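Local coordinates for MutS2 protein (PDB 2ZQE), which probably cuts DNA through this C-terminal Smr endonuclease domain, an activity linked to the suppression of homologous recombination, at residues Leu19-Asp22 / Gln23-Glu27. Residues are numbered along the deposited sequence; the frame is centred on the assembly and turned at random.
Sequences LEVD and QALEE
Gln-23 N donates a hydrogen bond to Leu-19 O at 3.1 Å, the first of four alpha-helical backbone bonds here, each from N to the O four residues earlier. With CG anti to the backbone N (chi1 -171°), its side chain runs forward along the helix and then bends at chi2. Gln-23 NE2 donates to Glu-27 OE2 at 2.9 Å, nearly straight (167°) and within the plane of the amide, meeting the carboxylate oxygen on its anti side. Ala-24 N hydrogen-bonds to Glu-20 O at 2.8 Å. Ala-24 CB also lies 3.9 Å from Glu-20 OE2, whose bent chain curls forward beside it; both residues touch Val-7 of strand 6-8. One step on, Leu-25 N hydrogen-bonds to Val-21 O, and the two side chains lie alongside each other, pointing the same way, with CD1 of Leu-25 3.8 Å from CG1 of Val-21. Together they pack on strand 35-39, Val-21 against Leu-38 and Leu-25 against Leu-36, while Leu-25 also reaches Val-79 and Leu-81. The hydrogen bond from Glu-26 N to Asp-22 O is 3.1 Å. The carboxylates of these two acids stay apart, OD1 of Asp-22 5.6 Å from OE1 of Glu-26, and Arg-60 forms a salt bridge to each. Helix 14-30, the crossover of a beta-alpha-beta unit, is thus amphipathic here: aliphatic groups seat it on the sheet, and the shared arginine probably offsets the repulsion between acids one turn apart.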
loop_
_atom_site.group_PDB
_atom_site.type_symbol
_atom_site.label_atom_id
_atom_site.label_comp_id
_atom_site.label_asym_id
_atom_site.label_seq_id
_atom_site.Cartn_x
_atom_site.Cartn_y
_atom_site.Cartn_z
ATOM N N LEU A 19 9.171 4.752 2.015
ATOM C CA LEU A 19 9.798 5.356 0.830
ATOM C C LEU A 19 9.280 4.723 -0.471
ATOM O O LEU A 19 8.948 5.434 -1.454
ATOM C CB LEU A 19 11.333 5.261 0.927
ATOM C CG LEU A 19 12.130 5.884 -0.227
ATOM C CD1 LEU A 19 11.909 7.381 -0.264
ATOM C CD2 LEU A 19 13.590 5.589 -0.027
ATOM N N GLU A 20 9.204 3.390 -0.484
ATOM C CA GLU A 20 8.711 2.695 -1.661
ATOM C C GLU A 20 7.229 2.938 -1.881
ATOM O O GLU A 20 6.788 3.049 -3.025
ATOM C CB GLU A 20 9.047 1.195 -1.622
ATOM C CG GLU A 20 8.554 0.403 -2.843
ATOM C CD GLU A 20 8.912 1.065 -4.169
ATOM O OE1 GLU A 20 10.058 1.537 -4.293
ATOM O OE2 GLU A 20 8.050 1.115 -5.086
ATOM N N VAL A 21 6.451 3.008 -0.804
ATOM C CA VAL A 21 5.023 3.316 -0.953
ATOM C C VAL A 21 4.821 4.691 -1.600
ATOM O O VAL A 21 4.008 4.845 -2.513
ATOM C CB VAL A 21 4.260 3.203 0.378
ATOM C CG1 VAL A 21 2.872 3.826 0.258
ATOM C CG2 VAL A 21 4.155 1.730 0.773
ATOM N N ASP A 22 5.587 5.673 -1.153
ATOM C CA ASP A 22 5.532 7.014 -1.732
ATOM C C ASP A 22 5.805 6.972 -3.245
ATOM O O ASP A 22 5.059 7.571 -4.031
ATOM C CB ASP A 22 6.537 7.915 -1.010
ATOM C CG ASP A 22 6.634 9.292 -1.624
ATOM O OD1 ASP A 22 5.584 9.946 -1.801
ATOM O OD2 ASP A 22 7.775 9.722 -1.931
ATOM N N GLN A 23 6.831 6.218 -3.642
ATOM C CA GLN A 23 7.173 6.059 -5.057
ATOM C C GLN A 23 6.098 5.306 -5.835
ATOM O O GLN A 23 5.729 5.696 -6.959
ATOM C CB GLN A 23 8.534 5.377 -5.217
ATOM C CG GLN A 23 9.039 5.376 -6.660
ATOM C CD GLN A 23 9.231 6.787 -7.232
ATOM O OE1 GLN A 23 9.538 7.739 -6.499
ATOM N NE2 GLN A 23 9.053 6.921 -8.554
ATOM N N ALA A 24 5.586 4.223 -5.245
ATOM C CA ALA A 24 4.572 3.419 -5.923
ATOM C C ALA A 24 3.271 4.202 -6.142
ATOM O O ALA A 24 2.625 4.043 -7.183
ATOM C CB ALA A 24 4.311 2.130 -5.147
ATOM N N LEU A 25 2.891 5.043 -5.176
ATOM C CA LEU A 25 1.687 5.880 -5.324
ATOM C C LEU A 25 1.928 6.898 -6.434
ATOM O O LEU A 25 1.060 7.123 -7.287
ATOM C CB LEU A 25 1.356 6.607 -4.013
ATOM C CG LEU A 25 0.822 5.702 -2.896
ATOM C CD1 LEU A 25 0.872 6.436 -1.552
ATOM C CD2 LEU A 25 -0.596 5.238 -3.209
ATOM N N GLU A 26 3.132 7.470 -6.449
ATOM C CA GLU A 26 3.475 8.445 -7.489
ATOM C C GLU A 26 3.366 7.814 -8.881
ATOM O O GLU A 26 2.771 8.397 -9.799
ATOM C CB GLU A 26 4.884 9.002 -7.260
ATOM C CG GLU A 26 5.205 10.262 -8.096
ATOM C CD GLU A 26 4.358 11.499 -7.762
ATOM O OE1 GLU A 26 3.589 11.512 -6.770
ATOM O OE2 GLU A 26 4.493 12.510 -8.503
ATOM N N GLU A 27 3.932 6.619 -9.028
ATOM C CA GLU A 27 3.944 5.932 -10.311
ATOM C C GLU A 27 2.538 5.490 -10.715
ATOM O O GLU A 27 2.158 5.588 -11.880
ATOM C CB GLU A 27 4.923 4.749 -10.283
ATOM C CG GLU A 27 6.373 5.233 -10.215
ATOM C CD GLU A 27 7.399 4.115 -10.161
ATOM O OE1 GLU A 27 7.051 2.951 -10.431
ATOM O OE2 GLU A 27 8.576 4.421 -9.871
#